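Local coordinates for protein chitinase A (Pteris ryukyuensis, PDB 5YLG) that probably hydrolyses glycosidic bonds of chitin as a family 18 glycosidase, the piece in this structure being its LysM domain, a small carbohydrate-binding module, at residues T3-T6 with G10-C13. Residues are numbered along the deposited sequence; the frame is centred on the assembly and turned at random.
With EDO (1,2-ethanediol), chain G.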
ATOM      1  N   THR A   3      -6.723   8.981   1.378  1.00 21.73           N
ATOM      2  CA  THR A   3      -5.992   9.217   0.122  1.00 18.25           C
ATOM      3  C   THR A   3      -5.685   7.906  -0.602  1.00 17.77           C
ATOM      4  O   THR A   3      -4.990   7.010  -0.074  1.00 16.64           O
ATOM      5  CB  THR A   3      -4.682   9.864   0.393  1.00 17.80           C
ATOM      6  OG1 THR A   3      -4.912  11.033   1.264  1.00 21.52           O
ATOM      7  CG2 THR A   3      -3.906  10.269  -0.877  1.00 17.25           C
ATOM      8  N   THR A   4      -6.145   7.803  -1.813  1.00 13.85           N
ATOM      9  CA  THR A   4      -5.924   6.628  -2.642  1.00 14.30           C
ATOM     10  C   THR A   4      -4.690   6.664  -3.528  1.00 12.66           C
ATOM     11  O   THR A   4      -4.159   7.700  -3.908  1.00 13.04           O
ATOM     12  CB  THR A   4      -7.130   6.300  -3.499  1.00 13.71           C
ATOM     13  OG1 THR A   4      -7.417   7.444  -4.369  1.00 15.40           O
ATOM     14  CG2 THR A   4      -8.326   6.024  -2.679  1.00 13.59           C
ATOM     15  N   TYR A   5      -4.163   5.461  -3.815  1.00 10.76           N
ATOM     16  CA  TYR A   5      -2.995   5.209  -4.671  1.00  9.72           C
ATOM     17  C   TYR A   5      -3.253   3.971  -5.441  1.00 10.30           C
ATOM     18  O   TYR A   5      -3.759   2.982  -4.876  1.00 10.10           O
ATOM     19  CB  TYR A   5      -1.663   5.070  -3.884  1.00 10.32           C
ATOM     20  CG  TYR A   5      -0.491   4.692  -4.666  1.00 10.41           C
ATOM     21  CD1 TYR A   5       0.155   5.599  -5.517  1.00 11.67           C
ATOM     22  CD2 TYR A   5       0.022   3.370  -4.640  1.00 10.90           C
ATOM     23  CE1 TYR A   5       1.155   5.227  -6.353  1.00 13.40           C
ATOM     24  CE2 TYR A   5       1.071   2.981  -5.460  1.00 11.23           C
ATOM     25  CZ  TYR A   5       1.624   3.956  -6.337  1.00 11.05           C
ATOM     26  OH  TYR A   5       2.669   3.611  -7.171  1.00 14.67           O
ATOM     27  N   THR A   6      -2.894   3.923  -6.711  1.00  9.21           N
ATOM     28  CA  THR A   6      -3.095   2.729  -7.555  1.00  9.56           C
ATOM     29  C   THR A   6      -1.789   1.976  -7.789  1.00  9.19           C
ATOM     30  O   THR A   6      -0.765   2.532  -8.197  1.00  9.91           O
ATOM     31  CB  THR A   6      -3.779   3.057  -8.871  1.00 10.45           C
ATOM     32  OG1 THR A   6      -4.941   3.827  -8.586  1.00 11.09           O
ATOM     33  CG2 THR A   6      -4.170   1.873  -9.639  1.00 10.19           C
ATOM     34  N   GLY A  10       5.855  -3.533  -9.989  1.00 13.96           N
ATOM     35  CA  GLY A  10       7.004  -3.476  -9.123  1.00 15.87           C
ATOM     36  C   GLY A  10       6.785  -2.841  -7.773  1.00 14.02           C
ATOM     37  O   GLY A  10       7.624  -2.895  -6.927  1.00 14.85           O
ATOM     38  N   ASP A  11       5.629  -2.187  -7.563  1.00 11.72           N
ATOM     39  CA  ASP A  11       5.357  -1.604  -6.278  1.00 11.06           C
ATOM     40  C   ASP A  11       5.294  -2.692  -5.176  1.00 11.06           C
ATOM     41  O   ASP A  11       4.835  -3.813  -5.353  1.00 12.43           O
ATOM     42  CB  ASP A  11       3.966  -0.884  -6.300  1.00 11.71           C
ATOM     43  CG  ASP A  11       3.999   0.479  -6.926  1.00 14.39           C
ATOM     44  OD1 ASP A  11       5.113   1.095  -7.083  1.00 14.46           O
ATOM     45  OD2 ASP A  11       2.901   0.984  -7.221  1.00 12.95           O
ATOM     46  N   THR A  12       5.699  -2.262  -4.017  1.00 10.56           N
ATOM     47  CA  THR A  12       5.544  -3.142  -2.807  1.00 10.18           C
ATOM     48  C   THR A  12       4.897  -2.269  -1.724  1.00 10.26           C
ATOM     49  O   THR A  12       5.014  -1.038  -1.685  1.00 10.23           O
ATOM     50  CB  THR A  12       6.834  -3.701  -2.256  1.00 11.97           C
ATOM     51  OG1 THR A  12       7.670  -2.640  -1.816  1.00 14.09           O
ATOM     52  CG2 THR A  12       7.586  -4.468  -3.338  1.00 13.45           C
ATOM     53  N   CYS A  13       4.251  -2.923  -0.743  1.00  9.68           N
ATOM     54  CA  CYS A  13       3.739  -2.170   0.398  1.00  9.35           C
ATOM     55  C   CYS A  13       4.800  -1.506   1.180  1.00  9.01           C
ATOM     56  O   CYS A  13       4.623  -0.369   1.632  1.00  9.44           O
ATOM     57  CB  CYS A  13       2.962  -3.146   1.318  1.00  9.68           C
ATOM     58  SG  CYS A  13       1.516  -3.922   0.595  1.00 11.73           S
TER
HETATM   59  C1  EDO G 103       3.193  -5.330  -8.116  1.00 24.78           C
HETATM   60  O1  EDO G 103       4.506  -5.451  -7.444  1.00 28.49           O
HETATM   61  C2  EDO G 103       3.140  -6.093  -9.433  1.00 28.39           C
HETATM   62  O2  EDO G 103       4.269  -5.699 -10.153  1.00 26.44           O
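Tyr5 reaches from strand 4-6 toward the loop at 10-13 and gives its phenol hydroxyl to the carboxylate of Asp11, which comes from the opposite direction. The bond is short, 2.6 Å from Tyr5 OH to Asp11 OD2, and meets the oxygen on its syn side, 23° out of the carboxylate plane. Asp11 OD2 lies at the edge of the ring, in its plane, and also comes within 3.2 Å of Tyr5 CE2. The two flat groups are turned 46° against each other, and Asp11 OD1 stands farther off, 3.5 Å from Tyr5 OH. With CG anti to the backbone N (chi1 174°), the tyrosine ring extends across to the loop, bridging main chains that remain well separated: the nearest CA atoms, those of Thr6 and Asp11, are 9.6 Å apart. Asp11 OD2 also accepts the backbone N-H of Lys8, so one oxygen ties the connection between the segments to the strand. A phenylalanine in place of Tyr5 would probably leave Asp11 OD2 without its phenol donor, the carboxylate then being less firmly fixed in rotation, with the Lys8 bond alone of these two to hold it. Away from Tyr5, a 1,2-ethanediol, probably from the crystallisation liquor, bridges Gly10 N and Asp11 O. The contact joins the first strand to the loop leading into helix 13-20, whose N-cap is Thr12, within the beta-alpha-alpha-beta fold of a LysM domain.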